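TSSL (Francisella novicida, PDB 4ACK) probably forms part of the inner-membrane complex of a type VI secretion system, a protein-transport machine linked to virulence. Local coordinates at residues A[2-14]-A[117-130]. Residues are numbered along the deposited sequence; the frame is centred on the assembly and turned at random.
Sequences KDFKEIEIILDII and PQICYQTISLILHN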
# COMPACT_ATOMS: atom_id res chain seq x y z
N LYS A 2 16.66 0.38 11.65
CA LYS A 2 16.68 0.32 10.16
C LYS A 2 15.49 1.06 9.50
O LYS A 2 14.33 0.65 9.70
CB LYS A 2 16.62 -1.17 9.72
CG LYS A 2 15.17 -1.85 9.88
CD LYS A 2 14.67 -2.75 8.65
CE LYS A 2 14.03 -1.96 7.48
NZ LYS A 2 14.77 -2.00 6.06
N ASP A 3 15.72 2.12 8.72
CA ASP A 3 14.57 2.74 8.03
C ASP A 3 13.38 2.99 8.96
O ASP A 3 12.21 2.90 8.50
CB ASP A 3 14.10 1.81 6.90
CG ASP A 3 15.21 1.53 5.87
OD1 ASP A 3 16.00 2.45 5.56
OD2 ASP A 3 15.31 0.39 5.41
N PHE A 4 13.65 3.28 10.24
CA PHE A 4 12.57 3.43 11.24
C PHE A 4 11.68 4.59 10.83
O PHE A 4 10.47 4.54 10.90
CB PHE A 4 13.16 3.59 12.67
CG PHE A 4 12.13 3.83 13.77
CD1 PHE A 4 11.72 5.13 14.09
CD2 PHE A 4 11.60 2.77 14.51
CE1 PHE A 4 10.77 5.38 15.10
CE2 PHE A 4 10.63 3.02 15.54
CZ PHE A 4 10.23 4.33 15.82
N LYS A 5 12.28 5.64 10.33
CA LYS A 5 11.53 6.80 10.00
C LYS A 5 10.53 6.51 8.83
O LYS A 5 9.42 7.06 8.78
CB LYS A 5 12.54 7.86 9.65
CG LYS A 5 12.07 9.13 9.08
CD LYS A 5 13.36 9.90 8.75
CE LYS A 5 13.25 11.36 9.17
NZ LYS A 5 14.61 12.02 9.22
N GLU A 6 10.96 5.66 7.90
CA GLU A 6 10.11 5.29 6.79
C GLU A 6 8.95 4.46 7.28
O GLU A 6 7.78 4.72 6.93
CB GLU A 6 10.93 4.57 5.71
CG GLU A 6 11.90 5.53 5.02
CD GLU A 6 13.34 5.52 5.62
OE1 GLU A 6 13.56 5.39 6.85
OE2 GLU A 6 14.28 5.62 4.82
N ILE A 7 9.26 3.46 8.10
CA ILE A 7 8.23 2.63 8.65
C ILE A 7 7.13 3.49 9.30
O ILE A 7 5.93 3.33 9.00
CB ILE A 7 8.76 1.56 9.61
CG1 ILE A 7 9.54 0.47 8.88
CG2 ILE A 7 7.62 0.89 10.33
CD1 ILE A 7 8.63 -0.37 7.90
N GLU A 8 7.53 4.45 10.14
CA GLU A 8 6.56 5.31 10.82
C GLU A 8 5.71 6.02 9.81
O GLU A 8 4.52 6.17 9.99
CB GLU A 8 7.27 6.38 11.72
CG GLU A 8 7.70 5.90 13.13
CD GLU A 8 8.20 7.08 14.04
OE1 GLU A 8 8.74 8.09 13.51
OE2 GLU A 8 8.05 6.98 15.29
N ILE A 9 6.30 6.54 8.76
CA ILE A 9 5.45 7.13 7.77
C ILE A 9 4.40 6.12 7.18
O ILE A 9 3.24 6.47 6.99
CB ILE A 9 6.28 7.73 6.70
CG1 ILE A 9 7.13 8.88 7.29
CG2 ILE A 9 5.39 8.20 5.56
CD1 ILE A 9 8.01 9.59 6.22
N ILE A 10 4.81 4.88 6.92
CA ILE A 10 3.92 3.87 6.32
C ILE A 10 2.74 3.58 7.31
O ILE A 10 1.59 3.60 6.91
CB ILE A 10 4.73 2.59 5.96
CG1 ILE A 10 5.68 2.90 4.77
CG2 ILE A 10 3.80 1.36 5.76
CD1 ILE A 10 6.87 1.87 4.67
N LEU A 11 3.07 3.37 8.59
CA LEU A 11 2.07 3.35 9.70
C LEU A 11 1.17 4.54 9.75
O LEU A 11 -0.03 4.41 9.92
CB LEU A 11 2.76 3.16 11.03
CG LEU A 11 3.47 1.81 11.13
CD1 LEU A 11 4.20 1.68 12.50
CD2 LEU A 11 2.46 0.67 10.94
N ASP A 12 1.72 5.72 9.54
CA ASP A 12 0.89 6.90 9.58
C ASP A 12 -0.18 6.90 8.46
O ASP A 12 -1.37 7.19 8.72
CB ASP A 12 1.70 8.20 9.59
CG ASP A 12 0.92 9.37 10.17
OD1 ASP A 12 0.19 9.17 11.17
OD2 ASP A 12 1.04 10.49 9.63
N ILE A 13 0.26 6.61 7.24
CA ILE A 13 -0.62 6.42 6.10
C ILE A 13 -1.63 5.33 6.38
O ILE A 13 -2.80 5.50 6.15
CB ILE A 13 0.17 6.15 4.81
CG1 ILE A 13 0.90 7.44 4.44
CG2 ILE A 13 -0.76 5.68 3.70
CD1 ILE A 13 2.18 7.24 3.58
N ILE A 14 -1.20 4.20 6.90
CA ILE A 14 -2.18 3.21 7.20
C ILE A 14 -3.27 3.89 8.16
O ILE A 14 -4.46 3.98 7.80
CB ILE A 14 -1.52 1.89 7.60
CG1 ILE A 14 -0.72 1.31 6.40
CG2 ILE A 14 -2.55 0.89 8.01
CD1 ILE A 14 -0.03 -0.04 6.73
N PRO A 117 15.91 -5.04 0.85
CA PRO A 117 15.94 -4.65 2.25
C PRO A 117 14.71 -5.14 2.99
O PRO A 117 13.67 -5.37 2.38
CB PRO A 117 15.89 -3.14 2.20
CG PRO A 117 15.44 -2.79 0.79
CD PRO A 117 15.96 -3.90 -0.06
N GLN A 118 14.83 -5.27 4.31
CA GLN A 118 13.76 -5.82 5.15
C GLN A 118 12.45 -5.02 5.07
O GLN A 118 11.39 -5.59 5.14
CB GLN A 118 14.22 -5.86 6.61
CG GLN A 118 13.33 -6.74 7.45
CD GLN A 118 13.57 -8.24 7.17
OE1 GLN A 118 14.22 -8.64 6.17
NE2 GLN A 118 13.07 -9.07 8.06
N ILE A 119 12.55 -3.71 4.92
CA ILE A 119 11.38 -2.86 4.73
C ILE A 119 10.41 -3.29 3.54
O ILE A 119 9.18 -3.02 3.60
CB ILE A 119 11.77 -1.37 4.66
CG1 ILE A 119 10.49 -0.50 4.67
CG2 ILE A 119 12.68 -1.05 3.42
CD1 ILE A 119 10.70 0.96 4.95
N CYS A 120 10.98 -3.90 2.47
CA CYS A 120 10.14 -4.45 1.36
C CYS A 120 9.14 -5.46 1.89
O CYS A 120 7.96 -5.32 1.65
CB CYS A 120 10.99 -5.09 0.26
SG CYS A 120 11.89 -3.85 -0.64
N TYR A 121 9.64 -6.47 2.62
CA TYR A 121 8.82 -7.50 3.23
C TYR A 121 7.84 -7.02 4.33
O TYR A 121 6.75 -7.64 4.53
CB TYR A 121 9.72 -8.62 3.78
CG TYR A 121 10.72 -9.11 2.73
CD1 TYR A 121 11.94 -8.47 2.54
CD2 TYR A 121 10.41 -10.19 1.88
CE1 TYR A 121 12.90 -8.91 1.55
CE2 TYR A 121 11.34 -10.64 0.86
CZ TYR A 121 12.57 -9.98 0.70
OH TYR A 121 13.47 -10.38 -0.32
N GLN A 122 8.26 -5.98 5.10
CA GLN A 122 7.49 -5.45 6.21
C GLN A 122 6.34 -4.65 5.63
O GLN A 122 5.26 -4.64 6.18
CB GLN A 122 8.34 -4.48 7.10
CG GLN A 122 9.52 -5.19 7.81
CD GLN A 122 10.42 -4.22 8.63
OE1 GLN A 122 10.96 -3.23 8.10
NE2 GLN A 122 10.60 -4.53 9.92
N THR A 123 6.61 -3.92 4.57
CA THR A 123 5.56 -3.18 3.93
C THR A 123 4.46 -4.13 3.37
O THR A 123 3.26 -3.88 3.60
CB THR A 123 6.13 -2.29 2.89
OG1 THR A 123 7.05 -1.40 3.53
CG2 THR A 123 5.02 -1.50 2.23
N ILE A 124 4.87 -5.24 2.73
CA ILE A 124 3.89 -6.22 2.23
C ILE A 124 3.15 -6.85 3.41
O ILE A 124 1.95 -6.93 3.41
CB ILE A 124 4.48 -7.36 1.35
CG1 ILE A 124 5.21 -6.79 0.13
CG2 ILE A 124 3.37 -8.37 0.91
CD1 ILE A 124 4.38 -5.96 -0.78
N SER A 125 3.90 -7.32 4.41
CA SER A 125 3.30 -7.93 5.62
C SER A 125 2.23 -6.98 6.23
O SER A 125 1.10 -7.40 6.52
CB SER A 125 4.40 -8.17 6.66
OG SER A 125 3.87 -8.93 7.72
N LEU A 126 2.57 -5.71 6.34
CA LEU A 126 1.64 -4.74 6.90
C LEU A 126 0.36 -4.61 6.11
O LEU A 126 -0.71 -4.72 6.69
CB LEU A 126 2.28 -3.33 7.08
CG LEU A 126 3.32 -3.26 8.25
CD1 LEU A 126 4.19 -2.02 8.13
CD2 LEU A 126 2.69 -3.30 9.64
N ILE A 127 0.45 -4.35 4.80
CA ILE A 127 -0.77 -4.21 4.00
C ILE A 127 -1.59 -5.50 4.05
O ILE A 127 -2.80 -5.40 4.17
CB ILE A 127 -0.56 -3.65 2.60
CG1 ILE A 127 0.19 -4.62 1.71
CG2 ILE A 127 0.19 -2.31 2.66
CD1 ILE A 127 0.01 -4.39 0.18
N LEU A 128 -0.93 -6.66 4.12
CA LEU A 128 -1.64 -7.95 4.17
C LEU A 128 -2.30 -8.21 5.56
O LEU A 128 -3.35 -8.88 5.63
CB LEU A 128 -0.72 -9.14 3.76
CG LEU A 128 -0.25 -9.22 2.26
CD1 LEU A 128 0.76 -10.39 2.01
CD2 LEU A 128 -1.42 -9.36 1.31
N HIS A 129 -1.67 -7.73 6.64
CA HIS A 129 -2.27 -7.80 7.96
C HIS A 129 -3.35 -6.80 8.13
O HIS A 129 -4.18 -6.99 8.98
CB HIS A 129 -1.24 -7.70 9.11
CG HIS A 129 -0.64 -9.03 9.43
ND1 HIS A 129 0.54 -9.47 8.87
CD2 HIS A 129 -1.11 -10.05 10.19
CE1 HIS A 129 0.80 -10.70 9.32
NE2 HIS A 129 -0.20 -11.07 10.10
N ASN A 130 -3.32 -5.73 7.33
CA ASN A 130 -4.48 -4.84 7.16
C ASN A 130 -5.50 -5.15 6.03
O ASN A 130 -6.20 -4.25 5.54
CB ASN A 130 -4.00 -3.39 7.14
CG ASN A 130 -3.49 -2.97 8.53
OD1 ASN A 130 -4.30 -2.54 9.35
ND2 ASN A 130 -2.21 -3.27 8.84
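The side-chain amide of N130 receives the CG2 methyl of I14 squarely over one face, 4.0 Å above its CG. At its edge the amide spends an N-H on its own helix: ND2 donates almost in its own plane to L126 O, with an N-H...O angle of 165°, which fixes the rotation of the group. At the other end of the contact the carboxylate of D3 brings OD2 against the CG2 methyl of I119, 3.6 Å away. K2 NZ forms a salt bridge with the same OD2 on its anti side, though the modelled 2.5 Å is doubtfully short.

Between these polar ends runs an apolar seam, a worked example of two helices aligned nearly parallel, with axes 11.2 Å apart and crossing at -15°. I119, whose CG1 lies anti to the backbone N (chi1 -172°), reaches across so that its CD1 abuts E6 CB and I7 CD1. The I7 and I119 side chains lie alongside each other, pointing opposite ways, and I7 CD1 lies 3.7 Å from I119 CG1. Next, I10 CD1 rests 3.5 Å from T123 OG1, a hydroxyl already committed to I119 O. That carbonyl is gripped twice, since T123 N and T123 OG1 both donate to it, one on each side of the carbonyl plane. Further on, L126 holds one methyl against I10 and the other against L11, while I14 CD1 packs on its CB.

K2 lays its methylenes beside Q118 and Q122, CE coming 3.4 Å from Q122 OE1. Within this all-helical DotU domain, K52 of helix 30-52 bridges the carboxylates of D3 and E6. Helix 55-79 is touched by both partners, through I13, I119 and N130, and helix 143-153 packs on helix 118-129 at I124, S125, L128 and H129.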